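PDB 5CWM: designed helical repeat protein from Synthetic construct, which has no known natural function, being a de novo designed helical repeat protein made to explore which repeat architectures computational design can reach. Local coordinates for residues 155-169 and 206-220. Residues are numbered along the deposited sequence; the frame is centred on the assembly and turned at random.
Sequences EEAARLAKRVLELAE and RAERVREEARELQER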
# COMPACT_ATOMS: atom_id res chain seq x y z
N GLU A 155 -5.91 -9.80 2.17
CA GLU A 155 -7.17 -10.08 2.87
C GLU A 155 -7.46 -9.02 3.94
O GLU A 155 -8.62 -8.70 4.21
CB GLU A 155 -7.13 -11.47 3.50
CG GLU A 155 -8.46 -11.93 4.07
CD GLU A 155 -8.41 -13.34 4.63
OE1 GLU A 155 -7.33 -13.95 4.61
OE2 GLU A 155 -9.47 -13.83 5.08
N GLU A 156 -6.40 -8.48 4.54
CA GLU A 156 -6.55 -7.42 5.53
C GLU A 156 -7.17 -6.18 4.90
O GLU A 156 -8.08 -5.58 5.48
CB GLU A 156 -5.20 -7.06 6.15
CG GLU A 156 -5.26 -5.93 7.17
CD GLU A 156 -3.91 -5.59 7.76
OE1 GLU A 156 -2.90 -6.17 7.31
OE2 GLU A 156 -3.85 -4.73 8.66
N ALA A 157 -6.68 -5.80 3.73
CA ALA A 157 -7.23 -4.67 2.99
C ALA A 157 -8.68 -4.94 2.63
O ALA A 157 -9.55 -4.07 2.80
CB ALA A 157 -6.42 -4.41 1.73
N ALA A 158 -8.94 -6.15 2.16
CA ALA A 158 -10.30 -6.57 1.83
C ALA A 158 -11.22 -6.40 3.03
O ALA A 158 -12.38 -6.02 2.88
CB ALA A 158 -10.31 -8.01 1.35
N ARG A 159 -10.69 -6.67 4.22
CA ARG A 159 -11.46 -6.57 5.45
C ARG A 159 -11.67 -5.11 5.87
O ARG A 159 -12.73 -4.76 6.39
CB ARG A 159 -10.78 -7.35 6.57
CG ARG A 159 -11.58 -7.45 7.85
CD ARG A 159 -11.09 -8.61 8.70
NE ARG A 159 -11.25 -9.89 8.01
CZ ARG A 159 -10.80 -11.05 8.47
NH1 ARG A 159 -10.17 -11.11 9.64
NH2 ARG A 159 -10.99 -12.16 7.77
N LEU A 160 -10.66 -4.28 5.65
CA LEU A 160 -10.75 -2.86 5.99
C LEU A 160 -11.74 -2.14 5.07
O LEU A 160 -12.35 -1.13 5.44
CB LEU A 160 -9.37 -2.20 5.90
CG LEU A 160 -8.32 -2.67 6.91
CD1 LEU A 160 -7.00 -1.96 6.67
CD2 LEU A 160 -8.80 -2.44 8.33
N ALA A 161 -11.89 -2.68 3.86
CA ALA A 161 -12.85 -2.15 2.90
C ALA A 161 -14.27 -2.17 3.48
O ALA A 161 -15.09 -1.32 3.16
CB ALA A 161 -12.79 -2.92 1.60
N LYS A 162 -14.53 -3.15 4.34
CA LYS A 162 -15.81 -3.23 5.04
C LYS A 162 -15.98 -2.04 5.98
O LYS A 162 -17.05 -1.44 6.04
CB LYS A 162 -15.93 -4.54 5.83
CG LYS A 162 -17.05 -4.53 6.86
CD LYS A 162 -17.26 -5.89 7.49
CE LYS A 162 -17.84 -6.88 6.49
NZ LYS A 162 -18.24 -8.16 7.12
N ARG A 163 -14.91 -1.69 6.69
CA ARG A 163 -14.93 -0.54 7.59
C ARG A 163 -15.15 0.75 6.80
O ARG A 163 -15.89 1.64 7.23
CB ARG A 163 -13.64 -0.46 8.40
CG ARG A 163 -13.48 -1.56 9.43
CD ARG A 163 -12.12 -1.51 10.10
NE ARG A 163 -11.85 -0.20 10.71
CZ ARG A 163 -10.74 0.09 11.37
NH1 ARG A 163 -9.79 -0.82 11.52
NH2 ARG A 163 -10.57 1.30 11.89
N VAL A 164 -14.49 0.85 5.65
CA VAL A 164 -14.68 1.99 4.76
C VAL A 164 -16.14 2.09 4.31
O VAL A 164 -16.72 3.17 4.27
CB VAL A 164 -13.76 1.91 3.53
CG1 VAL A 164 -14.19 2.91 2.46
CG2 VAL A 164 -12.32 2.17 3.95
N LEU A 165 -16.72 0.94 3.98
CA LEU A 165 -18.12 0.87 3.60
C LEU A 165 -19.02 1.33 4.74
O LEU A 165 -20.05 1.97 4.52
CB LEU A 165 -18.49 -0.55 3.16
CG LEU A 165 -19.89 -0.80 2.59
CD1 LEU A 165 -19.81 -1.83 1.48
CD2 LEU A 165 -20.86 -1.26 3.67
N GLU A 166 -18.63 0.98 5.96
CA GLU A 166 -19.38 1.36 7.15
C GLU A 166 -19.34 2.87 7.36
O GLU A 166 -20.35 3.48 7.70
CB GLU A 166 -18.83 0.64 8.39
CG GLU A 166 -19.09 -0.86 8.39
CD GLU A 166 -18.31 -1.59 9.47
OE1 GLU A 166 -17.53 -0.93 10.19
OE2 GLU A 166 -18.48 -2.82 9.61
N LEU A 167 -18.17 3.46 7.15
CA LEU A 167 -18.04 4.91 7.23
C LEU A 167 -18.88 5.58 6.15
O LEU A 167 -19.55 6.59 6.40
CB LEU A 167 -16.57 5.32 7.09
CG LEU A 167 -16.28 6.82 7.20
CD1 LEU A 167 -16.68 7.35 8.57
CD2 LEU A 167 -14.81 7.11 6.92
N ALA A 168 -18.86 5.01 4.95
CA ALA A 168 -19.60 5.54 3.82
C ALA A 168 -21.11 5.52 4.07
O ALA A 168 -21.80 6.49 3.76
CB ALA A 168 -19.26 4.76 2.56
N GLU A 169 -21.60 4.42 4.63
CA GLU A 169 -23.03 4.30 4.92
C GLU A 169 -23.39 5.09 6.17
O GLU A 169 -24.56 5.39 6.41
CB GLU A 169 -23.44 2.84 5.07
CG GLU A 169 -22.89 2.16 6.31
CD GLU A 169 -23.41 0.74 6.47
OE1 GLU A 169 -24.21 0.29 5.62
OE2 GLU A 169 -23.02 0.07 7.45
N ARG A 206 -8.68 -17.86 1.18
CA ARG A 206 -8.78 -16.42 1.36
C ARG A 206 -9.67 -15.80 0.29
O ARG A 206 -10.49 -14.92 0.58
CB ARG A 206 -7.39 -15.77 1.32
CG ARG A 206 -6.46 -16.23 2.44
CD ARG A 206 -5.15 -15.46 2.43
NE ARG A 206 -4.23 -15.92 3.46
CZ ARG A 206 -4.19 -15.44 4.70
NH1 ARG A 206 -5.03 -14.48 5.07
NH2 ARG A 206 -3.31 -15.92 5.58
N ALA A 207 -9.52 -16.27 -0.95
CA ALA A 207 -10.35 -15.80 -2.05
C ALA A 207 -11.82 -16.12 -1.80
O ALA A 207 -12.69 -15.31 -2.11
CB ALA A 207 -9.89 -16.42 -3.36
N GLU A 208 -12.08 -17.30 -1.24
CA GLU A 208 -13.45 -17.69 -0.90
C GLU A 208 -14.04 -16.75 0.15
O GLU A 208 -15.17 -16.26 0.01
CB GLU A 208 -13.49 -19.13 -0.40
CG GLU A 208 -13.11 -20.16 -1.46
CD GLU A 208 -13.12 -21.58 -0.92
OE1 GLU A 208 -13.53 -21.78 0.24
OE2 GLU A 208 -12.72 -22.50 -1.67
N ARG A 209 -13.26 -16.50 1.20
CA ARG A 209 -13.69 -15.59 2.27
C ARG A 209 -14.01 -14.20 1.71
O ARG A 209 -15.08 -13.64 1.98
CB ARG A 209 -12.61 -15.46 3.35
CG ARG A 209 -12.18 -16.78 3.98
CD ARG A 209 -11.36 -16.52 5.24
NE ARG A 209 -10.61 -17.71 5.66
CZ ARG A 209 -9.31 -17.88 5.46
NH1 ARG A 209 -8.61 -16.95 4.83
NH2 ARG A 209 -8.71 -18.99 5.88
N VAL A 210 -13.09 -13.66 0.92
CA VAL A 210 -13.26 -12.34 0.33
C VAL A 210 -14.49 -12.29 -0.58
O VAL A 210 -15.25 -11.32 -0.57
CB VAL A 210 -12.01 -11.91 -0.46
CG1 VAL A 210 -12.26 -10.61 -1.21
CG2 VAL A 210 -10.82 -11.75 0.47
N ARG A 211 -14.70 -13.35 -1.36
CA ARG A 211 -15.86 -13.44 -2.24
C ARG A 211 -17.16 -13.44 -1.44
O ARG A 211 -18.14 -12.82 -1.83
CB ARG A 211 -15.79 -14.68 -3.13
CG ARG A 211 -14.87 -14.52 -4.33
CD ARG A 211 -15.12 -15.60 -5.37
NE ARG A 211 -14.90 -16.94 -4.84
CZ ARG A 211 -13.74 -17.59 -4.93
NH1 ARG A 211 -12.70 -17.02 -5.53
NH2 ARG A 211 -13.62 -18.81 -4.43
N GLU A 212 -17.16 -14.15 -0.31
CA GLU A 212 -18.32 -14.14 0.58
C GLU A 212 -18.57 -12.73 1.11
O GLU A 212 -19.71 -12.25 1.13
CB GLU A 212 -18.11 -15.11 1.75
CG GLU A 212 -19.25 -15.14 2.76
CD GLU A 212 -20.52 -15.76 2.20
OE1 GLU A 212 -20.44 -16.49 1.19
OE2 GLU A 212 -21.60 -15.53 2.78
N GLU A 213 -17.49 -12.07 1.52
CA GLU A 213 -17.57 -10.70 2.02
C GLU A 213 -18.18 -9.76 0.99
O GLU A 213 -19.04 -8.95 1.32
CB GLU A 213 -16.18 -10.19 2.42
CG GLU A 213 -16.19 -8.75 2.92
CD GLU A 213 -14.80 -8.21 3.18
OE1 GLU A 213 -13.82 -8.85 2.76
OE2 GLU A 213 -14.70 -7.14 3.81
N ALA A 214 -17.73 -9.86 -0.26
CA ALA A 214 -18.27 -9.04 -1.34
C ALA A 214 -19.73 -9.38 -1.60
O ALA A 214 -20.54 -8.51 -1.93
CB ALA A 214 -17.44 -9.21 -2.60
N ARG A 215 -20.05 -10.66 -1.45
CA ARG A 215 -21.42 -11.14 -1.63
C ARG A 215 -22.35 -10.50 -0.62
O ARG A 215 -23.49 -10.15 -0.94
CB ARG A 215 -21.47 -12.67 -1.51
CG ARG A 215 -22.82 -13.29 -1.84
CD ARG A 215 -22.77 -14.79 -1.61
NE ARG A 215 -21.58 -15.39 -2.22
CZ ARG A 215 -21.24 -16.66 -2.08
NH1 ARG A 215 -21.99 -17.48 -1.36
NH2 ARG A 215 -20.14 -17.12 -2.67
N GLU A 216 -21.87 -10.33 0.61
CA GLU A 216 -22.66 -9.67 1.65
C GLU A 216 -22.73 -8.16 1.44
O GLU A 216 -23.80 -7.54 1.52
CB GLU A 216 -22.08 -9.98 3.03
CG GLU A 216 -22.00 -11.46 3.36
CD GLU A 216 -21.27 -11.73 4.66
OE1 GLU A 216 -20.80 -10.75 5.29
OE2 GLU A 216 -21.16 -12.91 5.06
N LEU A 217 -21.57 -7.56 1.16
CA LEU A 217 -21.44 -6.12 1.03
C LEU A 217 -22.23 -5.58 -0.16
O LEU A 217 -22.68 -4.43 -0.14
CB LEU A 217 -19.96 -5.73 0.89
CG LEU A 217 -19.21 -5.35 2.17
CD1 LEU A 217 -19.38 -6.40 3.25
CD2 LEU A 217 -17.73 -5.12 1.87
N GLN A 218 -22.39 -6.41 -1.19
CA GLN A 218 -23.22 -6.04 -2.33
C GLN A 218 -24.67 -5.85 -1.88
O GLN A 218 -25.33 -4.88 -2.26
CB GLN A 218 -23.14 -7.09 -3.43
CG GLN A 218 -24.04 -6.82 -4.63
CD GLN A 218 -23.65 -5.56 -5.38
OE1 GLN A 218 -22.49 -5.15 -5.37
NE2 GLN A 218 -24.63 -4.94 -6.02
N GLU A 219 -25.14 -6.78 -1.05
CA GLU A 219 -26.48 -6.72 -0.51
C GLU A 219 -26.63 -5.54 0.45
O GLU A 219 -27.70 -4.93 0.53
CB GLU A 219 -26.83 -8.03 0.20
CG GLU A 219 -26.69 -9.26 -0.68
CD GLU A 219 -26.99 -10.55 0.07
OE1 GLU A 219 -26.81 -11.63 -0.52
OE2 GLU A 219 -27.40 -10.47 1.25
N ARG A 220 -25.56 -5.23 1.18
CA ARG A 220 -25.59 -4.09 2.10
C ARG A 220 -25.69 -2.77 1.35
O ARG A 220 -26.50 -1.91 1.71
CB ARG A 220 -24.34 -4.09 2.99
CG ARG A 220 -24.24 -5.29 3.91
CD ARG A 220 -23.09 -5.14 4.90
NE ARG A 220 -23.31 -4.02 5.82
CZ ARG A 220 -22.48 -3.69 6.80
NH1 ARG A 220 -21.37 -4.40 7.00
NH2 ARG A 220 -22.76 -2.66 7.59
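L165 lies against L217 in the apolar part of this contact, CD1 resting 3.6 Å from L217 CG as the two side chains run alongside each other, pointing opposite ways. L217 also sends CD1 to K162 CE, where the lysine's aliphatic part crosses the leucine at about a right angle. K162 inserts as a knob among E213, E216, L217 and R220; its CG lies anti to the backbone N (chi1 165°), and a bend at chi3 turns the amine toward E216, NZ stopping 4.1 Å from OE1, too far for a salt bridge. R220 is the reciprocal knob, seated among K162, L165, E166 and E169. L165 CD2 sits over the centre of one guanidinium face, while R220 NH2 forms a salt bridge with E169 OE2 at 2.7 Å, the two planes strongly inclined. Toward the other end, A158 CB meets V210 CG2 at 3.9 Å. E213, extended from the same helix as V210, brings OE2 to 2.7 Å from A158 O. E155, buried, with CG anti to the backbone N (chi1 -172°) and the chain straight beyond it, shares its carboxylate between two arginines. OE1 forms a salt bridge at the edge of the R206 guanidinium, through NH1, though its modelled length is too short to be trusted; OE2 accepts from R209 NH1 at 3.2 Å, the planes nearly parallel but offset and the bond tilted out of both. R159 NH2 joins OE2 from within its own helix, completing a four-residue salt-bridge network. On the side of helix 174-198, A158, A161, L165 and A214 pack on its valines. The segment axes run 13° apart and 10.4 Å at closest approach: same-direction packing of helices 144-170 and 201-226, separated in sequence by one helix, as is characteristic of stacked alpha-helical repeat proteins.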